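D-alanyl-D-alanine carboxypeptidase (Vibrio cholerae, PDB 5TR7) probably removes the terminal D-alanine from peptidoglycan precursor peptides, as a serine-type penicillin-binding carboxypeptidase of the peptidase S11 family. Local coordinates at residues A[228-231]-A[235-238]; A[213-216]-A[221-224]; A[11-16]-A[20-25]; A[37-42]-A[154-159]. All coordinates share one frame; numbering follows the deposited sequence.

Contact 1 (A[228-231]-A[235-238]); sequences MGTD and ARKA. With NO2 (nitrite ion), chain F.
Thr230 and Arg236 meet at nearly a right angle where the chain leaves strand 221-230 and turns into helix 233-251. The threonine oxygen OG1 lies 3.5 Å from Arg236 CB, a van der Waals touch, while Thr230 CB rests 4.1 Å from the methyl CB of Ala235. No hydrogen bond crosses here. OG1 sits between its own backbone N and carbonyl carbon (chi1 54°), which turns it to the helix, and its polar partner is Tyr210 O on the next strand.

From this point the arginine side chain runs away from the strand and bends at chi3 (69°), bringing its guanidinium edge to a nitrite ion that probably came from the crystallisation liquor. NE donates to nitrite O2 at 2.6 Å, and NH2 adds a weak bond to the same oxygen, which lies in the guanidinium plane. At the other nitrite oxygen, Lys237 CG comes within 3.2 Å of O1. Gly188 N gives the ion a further hydrogen bond. A salt bridge from NH2 to Glu233 and a bond from NH1 to Asn211 O hold the guanidinium in its rotation. The side chain of Arg236 lies about 8 Å from that of Ser35, the predicted acyl-ester nucleophile.

Gly229 and Thr230 together face Tyr210, forming a G1 beta bulge. The bulge lies near the end of strand 221-230, beside strand 209-218, and helix 233-251 then returns along the sheet.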
loop_
_atom_site.group_PDB
_atom_site.type_symbol
_atom_site.label_atom_id
_atom_site.label_comp_id
_atom_site.label_asym_id
_atom_site.label_seq_id
_atom_site.Cartn_x
_atom_site.Cartn_y
_atom_site.Cartn_z
ATOM N N MET A 228 -8.086 -6.618 -7.573
ATOM C CA MET A 228 -9.107 -5.916 -6.788
ATOM C C MET A 228 -10.400 -6.653 -6.787
ATOM O O MET A 228 -10.853 -7.097 -7.818
ATOM C CB MET A 228 -9.397 -4.524 -7.392
ATOM C CG MET A 228 -8.130 -3.714 -7.599
ATOM S SD MET A 228 -7.304 -3.197 -6.081
ATOM C CE MET A 228 -8.509 -1.861 -5.670
ATOM N N GLY A 229 -10.994 -6.754 -5.614
ATOM C CA GLY A 229 -12.304 -7.344 -5.519
ATOM C C GLY A 229 -12.393 -8.840 -5.608
ATOM O O GLY A 229 -13.189 -9.316 -6.349
ATOM N N THR A 230 -11.560 -9.558 -4.864
ATOM C CA THR A 230 -11.634 -11.038 -4.767
ATOM C C THR A 230 -12.579 -11.377 -3.630
ATOM O O THR A 230 -12.815 -10.591 -2.714
ATOM C CB THR A 230 -10.297 -11.719 -4.477
ATOM O OG1 THR A 230 -9.701 -11.152 -3.317
ATOM C CG2 THR A 230 -9.357 -11.491 -5.666
ATOM N N ASP A 231 -13.165 -12.549 -3.691
ATOM C CA ASP A 231 -14.119 -12.956 -2.680
ATOM C C ASP A 231 -13.618 -13.307 -1.273
ATOM O O ASP A 231 -14.416 -13.287 -0.381
ATOM C CB ASP A 231 -15.015 -14.052 -3.278
ATOM C CG ASP A 231 -15.984 -13.483 -4.370
ATOM O OD1 ASP A 231 -16.131 -12.248 -4.499
ATOM O OD2 ASP A 231 -16.653 -14.278 -5.061
ATOM N N ALA A 235 -8.556 -16.506 -2.113
ATOM C CA ALA A 235 -8.612 -16.135 -3.481
ATOM C C ALA A 235 -7.636 -14.967 -3.722
ATOM O O ALA A 235 -6.918 -14.967 -4.712
ATOM C CB ALA A 235 -10.044 -15.738 -3.857
ATOM N N ARG A 236 -7.604 -13.974 -2.849
ATOM C CA ARG A 236 -6.652 -12.864 -3.030
ATOM C C ARG A 236 -5.182 -13.430 -3.269
ATOM O O ARG A 236 -4.485 -13.059 -4.221
ATOM C CB ARG A 236 -6.701 -11.982 -1.799
ATOM C CG ARG A 236 -5.598 -10.978 -1.727
ATOM C CD ARG A 236 -5.901 -9.891 -0.757
ATOM N NE ARG A 236 -5.926 -10.265 0.667
ATOM C CZ ARG A 236 -6.319 -9.390 1.598
ATOM N NH1 ARG A 236 -6.741 -8.171 1.241
ATOM N NH2 ARG A 236 -6.324 -9.677 2.882
ATOM N N LYS A 237 -4.787 -14.406 -2.475
ATOM C CA LYS A 237 -3.469 -14.996 -2.666
ATOM C C LYS A 237 -3.389 -15.802 -3.950
ATOM O O LYS A 237 -2.496 -15.571 -4.755
ATOM C CB LYS A 237 -3.074 -15.903 -1.519
ATOM C CG LYS A 237 -2.599 -15.171 -0.282
ATOM C CD LYS A 237 -2.020 -16.113 0.786
ATOM C CE LYS A 237 -3.089 -16.773 1.648
ATOM N NZ LYS A 237 -2.417 -17.540 2.741
ATOM N N ALA A 238 -4.305 -16.760 -4.132
ATOM C CA ALA A 238 -4.252 -17.610 -5.318
ATOM C C ALA A 238 -4.339 -16.868 -6.632
ATOM O O ALA A 238 -3.558 -17.115 -7.514
ATOM C CB ALA A 238 -5.322 -18.670 -5.270
HETATM N N NO2 F . -3.525 -12.285 1.564
HETATM O O1 NO2 F . -2.872 -13.132 2.137
HETATM O O2 NO2 F . -4.833 -12.240 2.016
#

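Contact 2 (A[213-216]-A[221-224]); sequences VSSA and MRLV
Val224 lies beside Ser214, whose carbonyl O takes a CA-H...O contact from Val224 CA at 3.4 Å, while Val224 CG1 packs near the same oxygen. Ser215 follows, facing Val224 as an antiparallel non-hydrogen-bonded pair, and its hydroxyl bonds to two partners. With OG swung opposite the backbone N (chi1 -174°), it donates to Leu223 O at 2.9 Å, tilted 35° from the carbonyl plane, and accepts from Arg222 NH2 at 2.7 Å. The serine oxygen lies practically in the guanidinium plane, and a bend at chi3 folds the arginine back to reach it. Asp198, on strand 196-205, forms a salt bridge with Arg222 NH1, so the guanidinium is held by two neighbouring strands.

Strands 209-218 and 221-230 form a beta hairpin within the five-stranded antiparallel sheet of the penicillin-binding domain. Its Ser215 and Val224 face looks toward helix 150-163; the opposite face, bearing Ala216 and Leu223, packs on Phe248 of helix 233-251.

Ala216 closes the hydrogen-bonded pair with Leu223: Ala216 N donates to Leu223 O, already bonded by Ser215 OG, at 3.2 Å, and Leu223 N returns a straighter bond to Ala216 O at 3.0 Å.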
loop_
_atom_site.group_PDB
_atom_site.type_symbol
_atom_site.label_atom_id
_atom_site.label_comp_id
_atom_site.label_asym_id
_atom_site.label_seq_id
_atom_site.Cartn_x
_atom_site.Cartn_y
_atom_site.Cartn_z
ATOM N N VAL A 213 -1.930 -5.606 -3.868
ATOM C CA VAL A 213 -0.921 -5.067 -4.794
ATOM C C VAL A 213 0.308 -5.898 -4.459
ATOM O O VAL A 213 0.794 -5.806 -3.348
ATOM C CB VAL A 213 -0.632 -3.589 -4.622
ATOM C CG1 VAL A 213 0.412 -3.130 -5.611
ATOM C CG2 VAL A 213 -1.859 -2.838 -4.926
ATOM N N SER A 214 0.808 -6.697 -5.397
ATOM C CA SER A 214 1.959 -7.521 -5.121
ATOM C C SER A 214 3.101 -7.261 -6.080
ATOM O O SER A 214 2.875 -6.682 -7.106
ATOM C CB SER A 214 1.563 -9.009 -5.201
ATOM O OG SER A 214 1.005 -9.301 -6.483
ATOM N N SER A 215 4.329 -7.667 -5.703
ATOM C CA SER A 215 5.454 -7.610 -6.571
ATOM C C SER A 215 6.300 -8.832 -6.263
ATOM O O SER A 215 6.381 -9.226 -5.132
ATOM C CB SER A 215 6.279 -6.311 -6.414
ATOM O OG SER A 215 7.310 -6.240 -7.385
ATOM N N ALA A 216 6.989 -9.363 -7.271
ATOM C CA ALA A 216 7.820 -10.523 -7.111
ATOM C C ALA A 216 8.901 -10.522 -8.117
ATOM O O ALA A 216 8.798 -9.849 -9.153
ATOM C CB ALA A 216 6.958 -11.806 -7.300
ATOM N N MET A 221 13.672 -11.058 -13.710
ATOM C CA MET A 221 12.374 -10.446 -13.882
ATOM C C MET A 221 11.783 -9.894 -12.616
ATOM O O MET A 221 12.047 -10.397 -11.534
ATOM C CB MET A 221 11.398 -11.475 -14.442
ATOM C CG MET A 221 11.784 -12.014 -15.813
ATOM S SD MET A 221 10.690 -13.341 -16.391
ATOM C CE MET A 221 11.280 -14.849 -15.565
ATOM N N ARG A 222 10.994 -8.839 -12.772
ATOM C CA ARG A 222 10.233 -8.284 -11.676
ATOM C C ARG A 222 8.905 -7.874 -12.226
ATOM O O ARG A 222 8.815 -7.188 -13.288
ATOM C CB ARG A 222 10.864 -7.130 -10.934
ATOM C CG ARG A 222 9.930 -6.605 -9.812
ATOM C CD ARG A 222 10.452 -5.416 -9.011
ATOM N NE ARG A 222 11.429 -5.765 -7.973
ATOM C CZ ARG A 222 11.131 -6.237 -6.784
ATOM N NH1 ARG A 222 12.092 -6.494 -5.974
ATOM N NH2 ARG A 222 9.864 -6.522 -6.411
ATOM N N LEU A 223 7.864 -8.327 -11.527
ATOM C CA LEU A 223 6.514 -7.994 -11.922
ATOM C C LEU A 223 5.801 -7.300 -10.821
ATOM O O LEU A 223 6.116 -7.511 -9.677
ATOM C CB LEU A 223 5.726 -9.251 -12.233
ATOM C CG LEU A 223 6.264 -10.170 -13.333
ATOM C CD1 LEU A 223 5.535 -11.540 -13.257
ATOM C CD2 LEU A 223 6.079 -9.494 -14.702
ATOM N N VAL A 224 4.832 -6.466 -11.192
ATOM C CA VAL A 224 3.941 -5.817 -10.243
ATOM C C VAL A 224 2.535 -6.250 -10.656
ATOM O O VAL A 224 2.174 -6.130 -11.823
ATOM C CB VAL A 224 4.056 -4.306 -10.296
ATOM C CG1 VAL A 224 3.034 -3.683 -9.367
ATOM C CG2 VAL A 224 5.432 -3.880 -9.851
#

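Contact 3 (A[11-16]-A[20-25]); sequences YVLMDY and KVLAEK
Tyr11 and Lys25 open an antiparallel hairpin of strands 11-15 and 21-25, whose axes come within 4.6 Å, their N-to-C directions 168° apart. Tyr11 and Lys25 exchange two backbone bonds, Val12 and Glu24 form a non-hydrogen-bonded pair, and after Leu13 with Ala23 the register slips by one residue in a beta bulge. Leu13 N bonds Ala23 O, whereas Leu13 O accepts from Leu22 N at 2.9 Å; Asp15 N then bonds Lys20 O.

The Tyr11 ring carries the main side-chain contact. Its CG stands between the backbone N and carbonyl carbon (chi1 63°), laying the ring back across the partner strand. Lys25 CB sits over one ring face, 3.8 Å from the centroid and 28° off the normal, in a CH-pi contact; the lysine and tyrosine side chains cross at about a right angle. Ala23 CB approaches Tyr11 CE1 at 4.2 Å. Val12 CG2 meets Val21 CG1 at 3.9 Å on the other face of the sheet, where Val12 also packs on Ala154 of helix 150-163.

The polar ends of Asp15, Glu24 and Lys25 are taken up outside the pair, by Ser18, Met27 N and Ala8 O, leaving cohesion across the strands to backbone bonds and carbon contacts.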
loop_
_atom_site.group_PDB
_atom_site.type_symbol
_atom_site.label_atom_id
_atom_site.label_comp_id
_atom_site.label_asym_id
_atom_site.label_seq_id
_atom_site.Cartn_x
_atom_site.Cartn_y
_atom_site.Cartn_z
ATOM N N TYR A 11 -8.045 -6.115 -12.517
ATOM C CA TYR A 11 -6.648 -6.413 -12.258
ATOM C C TYR A 11 -5.765 -5.876 -13.317
ATOM O O TYR A 11 -6.226 -5.488 -14.401
ATOM C CB TYR A 11 -6.411 -7.922 -12.137
ATOM C CG TYR A 11 -6.705 -8.732 -13.402
ATOM C CD1 TYR A 11 -5.745 -8.889 -14.403
ATOM C CD2 TYR A 11 -7.930 -9.367 -13.586
ATOM C CE1 TYR A 11 -5.999 -9.661 -15.531
ATOM C CE2 TYR A 11 -8.187 -10.136 -14.706
ATOM C CZ TYR A 11 -7.209 -10.284 -15.665
ATOM O OH TYR A 11 -7.445 -11.048 -16.779
ATOM N N VAL A 12 -4.489 -5.793 -12.952
ATOM C CA VAL A 12 -3.454 -5.409 -13.890
ATOM C C VAL A 12 -2.190 -6.134 -13.553
ATOM O O VAL A 12 -1.903 -6.364 -12.386
ATOM C CB VAL A 12 -3.249 -3.899 -14.026
ATOM C CG1 VAL A 12 -2.868 -3.278 -12.730
ATOM C CG2 VAL A 12 -2.148 -3.628 -15.040
ATOM N N LEU A 13 -1.449 -6.530 -14.565
ATOM C CA LEU A 13 -0.188 -7.182 -14.366
ATOM C C LEU A 13 0.768 -6.363 -15.162
ATOM O O LEU A 13 0.571 -6.170 -16.316
ATOM C CB LEU A 13 -0.231 -8.598 -14.882
ATOM C CG LEU A 13 1.093 -9.324 -14.940
ATOM C CD1 LEU A 13 1.808 -9.230 -13.628
ATOM C CD2 LEU A 13 0.893 -10.764 -15.330
ATOM N N MET A 14 1.819 -5.889 -14.539
ATOM C CA MET A 14 2.768 -5.014 -15.199
ATOM C C MET A 14 4.184 -5.456 -15.040
ATOM O O MET A 14 4.593 -5.884 -13.964
ATOM C CB MET A 14 2.606 -3.614 -14.597
ATOM C CG MET A 14 3.623 -2.578 -15.030
ATOM S SD MET A 14 3.407 -1.009 -14.183
ATOM C CE MET A 14 2.029 -0.345 -15.108
ATOM N N ASP A 15 4.922 -5.367 -16.129
ATOM C CA ASP A 15 6.364 -5.614 -16.095
ATOM C C ASP A 15 6.997 -4.386 -15.397
ATOM O O ASP A 15 6.835 -3.273 -15.860
ATOM C CB ASP A 15 6.911 -5.753 -17.527
ATOM C CG ASP A 15 8.414 -5.598 -17.605
ATOM O OD1 ASP A 15 9.155 -6.034 -16.705
ATOM O OD2 ASP A 15 8.854 -4.982 -18.581
ATOM N N TYR A 16 7.711 -4.607 -14.303
ATOM C CA TYR A 16 8.322 -3.543 -13.558
ATOM C C TYR A 16 9.320 -2.786 -14.377
ATOM O O TYR A 16 9.412 -1.585 -14.222
ATOM C CB TYR A 16 9.047 -4.036 -12.272
ATOM C CG TYR A 16 9.912 -2.969 -11.626
ATOM C CD1 TYR A 16 9.380 -2.101 -10.664
ATOM C CD2 TYR A 16 11.251 -2.819 -11.961
ATOM C CE1 TYR A 16 10.155 -1.114 -10.112
ATOM C CE2 TYR A 16 12.041 -1.835 -11.368
ATOM C CZ TYR A 16 11.473 -0.986 -10.450
ATOM O OH TYR A 16 12.205 0.053 -9.864
ATOM N N LYS A 20 5.260 -2.055 -19.098
ATOM C CA LYS A 20 4.290 -2.656 -20.003
ATOM C C LYS A 20 3.225 -3.532 -19.301
ATOM O O LYS A 20 3.549 -4.351 -18.471
ATOM C CB LYS A 20 5.069 -3.442 -21.029
ATOM C CG LYS A 20 4.223 -4.193 -22.048
ATOM C CD LYS A 20 5.020 -4.578 -23.293
ATOM C CE LYS A 20 4.509 -5.879 -23.931
ATOM N NZ LYS A 20 3.033 -5.919 -24.019
ATOM N N VAL A 21 1.956 -3.356 -19.680
ATOM C CA VAL A 21 0.832 -4.093 -19.156
ATOM C C VAL A 21 0.773 -5.420 -19.896
ATOM O O VAL A 21 0.603 -5.436 -21.069
ATOM C CB VAL A 21 -0.478 -3.339 -19.378
ATOM C CG1 VAL A 21 -1.672 -4.192 -18.920
ATOM C CG2 VAL A 21 -0.474 -2.015 -18.606
ATOM N N LEU A 22 0.893 -6.518 -19.182
ATOM C CA LEU A 22 0.883 -7.849 -19.781
ATOM C C LEU A 22 -0.518 -8.438 -19.818
ATOM O O LEU A 22 -0.789 -9.273 -20.620
ATOM C CB LEU A 22 1.822 -8.779 -19.006
ATOM C CG LEU A 22 3.259 -8.265 -18.881
ATOM C CD1 LEU A 22 4.092 -9.296 -18.160
ATOM C CD2 LEU A 22 3.871 -7.991 -20.276
ATOM N N ALA A 23 -1.360 -8.058 -18.863
ATOM C CA ALA A 23 -2.757 -8.492 -18.843
ATOM C C ALA A 23 -3.505 -7.512 -17.969
ATOM O O ALA A 23 -2.915 -6.886 -17.078
ATOM C CB ALA A 23 -2.870 -9.905 -18.286
ATOM N N GLU A 24 -4.809 -7.435 -18.161
ATOM C CA GLU A 24 -5.629 -6.531 -17.373
ATOM C C GLU A 24 -7.098 -6.745 -17.568
ATOM O O GLU A 24 -7.500 -7.286 -18.568
ATOM C CB GLU A 24 -5.310 -5.065 -17.762
ATOM C CG GLU A 24 -5.692 -4.624 -19.168
ATOM C CD GLU A 24 -7.190 -4.288 -19.374
ATOM O OE1 GLU A 24 -7.963 -3.961 -18.424
ATOM O OE2 GLU A 24 -7.598 -4.292 -20.541
ATOM N N LYS A 25 -7.872 -6.244 -16.617
ATOM C CA LYS A 25 -9.314 -6.239 -16.665
ATOM C C LYS A 25 -9.753 -4.998 -15.897
ATOM O O LYS A 25 -9.257 -4.728 -14.787
ATOM C CB LYS A 25 -9.826 -7.477 -15.995
ATOM C CG LYS A 25 -11.308 -7.664 -16.114
ATOM C CD LYS A 25 -11.748 -8.688 -15.080
ATOM C CE LYS A 25 -13.263 -8.757 -15.060
ATOM N NZ LYS A 25 -13.673 -9.680 -13.988
#

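Contact 4 (A[37-42]-A[154-159]); sequences TKMMTS and ALLGQA
Leu156 of helix 150-163 pushes its two methyl groups against Met39 and Met40 of helix 37-50, a buried helix-helix contact deep within the penicillin-binding domain, a fold shared with the serine beta-lactamases. Helix 37-50 follows Ser35, the predicted nucleophile, and carries Lys38, the predicted proton acceptor of the SxxK motif, whose side chain starts away from this contact.

The two branches of Leu156 divide the work. With CG opposite the backbone N (chi1 -179°), the leucine extends from its helix and reaches both successive methionines. CD2 lies 3.6 Å from Met39 CB and equally 3.6 Å from Met40 N, so this methyl packs down onto the backbone where the two residues join. CD1 instead faces the end of Met40.

Met39 points toward helix 150-163, crosses Leu156 at a slant and bends at chi3, bringing CE to 4.1 Å from Leu156 CD2. Beyond Leu156 it touches Leu153 and Leu160 of the same helix, and it also packs on Ile200 and Lys201 of strand 196-205, the latter a predicted substrate-binding residue. Met39 thus links the helix bearing the predicted proton acceptor to helix 150-163 and the sheet, with no hydrogen bond between segments 37-42 and 154-159.

Met40 starts off to one side, but bends at chi2 (60°) and chi3 (73°) return its tip across Leu156: CE stops 3.6 Å from Leu156 CD1, with SD 4.0 Å from that same methyl.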
loop_
_atom_site.group_PDB
_atom_site.type_symbol
_atom_site.label_atom_id
_atom_site.label_comp_id
_atom_site.label_asym_id
_atom_site.label_seq_id
_atom_site.Cartn_x
_atom_site.Cartn_y
_atom_site.Cartn_z
ATOM N N THR A 37 -4.542 2.985 -0.113
ATOM C CA THR A 37 -4.169 4.403 -0.010
ATOM C C THR A 37 -2.878 4.570 0.835
ATOM O O THR A 37 -2.114 5.508 0.653
ATOM C CB THR A 37 -5.313 5.175 0.695
ATOM O OG1 THR A 37 -6.476 5.140 -0.127
ATOM C CG2 THR A 37 -4.958 6.624 0.952
ATOM N N LYS A 38 -2.629 3.606 1.715
ATOM C CA LYS A 38 -1.440 3.637 2.578
ATOM C C LYS A 38 -0.170 3.543 1.798
ATOM O O LYS A 38 0.891 4.008 2.258
ATOM C CB LYS A 38 -1.505 2.629 3.676
ATOM C CG LYS A 38 -2.704 2.859 4.618
ATOM C CD LYS A 38 -2.746 1.896 5.805
ATOM C CE LYS A 38 -3.890 2.211 6.767
ATOM N NZ LYS A 38 -5.202 1.803 6.242
ATOM N N MET A 39 -0.240 2.971 0.599
ATOM C CA MET A 39 0.955 2.966 -0.251
ATOM C C MET A 39 1.341 4.400 -0.616
ATOM O O MET A 39 2.555 4.742 -0.684
ATOM C CB MET A 39 0.718 2.189 -1.543
ATOM C CG MET A 39 0.618 0.658 -1.332
ATOM S SD MET A 39 0.638 -0.200 -2.872
ATOM C CE MET A 39 -0.709 0.374 -3.825
ATOM N N MET A 40 0.337 5.253 -0.829
ATOM C CA MET A 40 0.667 6.637 -1.234
ATOM C C MET A 40 1.232 7.359 -0.015
ATOM O O MET A 40 2.163 8.136 -0.107
ATOM C CB MET A 40 -0.522 7.387 -1.849
ATOM C CG MET A 40 -0.134 8.857 -2.183
ATOM S SD MET A 40 1.254 9.044 -3.372
ATOM C CE MET A 40 0.171 8.511 -4.725
ATOM N N THR A 41 0.675 7.071 1.145
ATOM C CA THR A 41 1.141 7.697 2.385
ATOM C C THR A 41 2.595 7.334 2.647
ATOM O O THR A 41 3.437 8.207 2.945
ATOM C CB THR A 41 0.233 7.281 3.544
ATOM O OG1 THR A 41 -1.071 7.857 3.330
ATOM C CG2 THR A 41 0.768 7.749 4.881
ATOM N N SER A 42 2.910 6.059 2.490
ATOM C CA SER A 42 4.286 5.606 2.727
ATOM C C SER A 42 5.198 6.165 1.624
ATOM O O SER A 42 6.391 6.338 1.863
ATOM C CB SER A 42 4.409 4.107 2.788
ATOM O OG SER A 42 4.454 3.590 1.477
ATOM N N ALA A 154 -0.878 0.159 -9.728
ATOM C CA ALA A 154 0.299 -0.524 -10.190
ATOM C C ALA A 154 1.462 0.451 -10.327
ATOM O O ALA A 154 2.615 0.130 -9.968
ATOM C CB ALA A 154 0.031 -1.133 -11.539
ATOM N N LEU A 155 1.175 1.626 -10.907
ATOM C CA LEU A 155 2.207 2.656 -11.047
ATOM C C LEU A 155 2.713 3.000 -9.662
ATOM O O LEU A 155 3.877 3.139 -9.470
ATOM C CB LEU A 155 1.647 3.942 -11.705
ATOM C CG LEU A 155 1.323 3.945 -13.191
ATOM C CD1 LEU A 155 0.576 5.234 -13.650
ATOM C CD2 LEU A 155 2.566 3.721 -14.021
ATOM N N LEU A 156 1.823 3.046 -8.674
ATOM C CA LEU A 156 2.233 3.422 -7.340
ATOM C C LEU A 156 3.140 2.379 -6.710
ATOM O O LEU A 156 4.128 2.712 -6.055
ATOM C CB LEU A 156 1.027 3.726 -6.453
ATOM C CG LEU A 156 1.269 4.160 -5.022
ATOM C CD1 LEU A 156 2.068 5.422 -4.985
ATOM C CD2 LEU A 156 -0.005 4.368 -4.278
ATOM N N GLY A 157 2.755 1.133 -6.863
ATOM C CA GLY A 157 3.574 0.024 -6.329
ATOM C C GLY A 157 4.959 0.071 -6.986
ATOM O O GLY A 157 5.979 -0.079 -6.320
ATOM N N GLN A 158 4.979 0.237 -8.316
ATOM C CA GLN A 158 6.215 0.312 -9.076
ATOM C C GLN A 158 7.084 1.479 -8.571
ATOM O O GLN A 158 8.301 1.330 -8.395
ATOM C CB GLN A 158 5.902 0.519 -10.579
ATOM C CG GLN A 158 7.121 0.715 -11.480
ATOM C CD GLN A 158 6.786 1.158 -12.893
ATOM O OE1 GLN A 158 5.965 2.019 -13.124
ATOM N NE2 GLN A 158 7.367 0.484 -13.846
ATOM N N ALA A 159 6.457 2.633 -8.360
ATOM C CA ALA A 159 7.183 3.825 -7.871
ATOM C C ALA A 159 7.773 3.634 -6.495
ATOM O O ALA A 159 8.821 4.219 -6.188
ATOM C CB ALA A 159 6.253 5.034 -7.845
#

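From the N terminus, contact 3 closes first, a hairpin whose strand 10-15 enters the five-stranded sheet beside strand 221-230. Contact 4 then spans 111 intervening residues, bringing helix 150-163 back to helix 37-50. Contact 2 closes the later hairpin, and contact 1 turns the end of its second strand into helix 233-251. All four loops are in series; none nests within or crosses another. Space rejoins what sequence separates: Val224 O and Met14 N probably hydrogen-bond between contacts 2 and 3, Val213 CG2 packs on Met39 CE between contacts 2 and 4, and Gln158 NE2 probably bonds Tyr16 O between contacts 3 and 4.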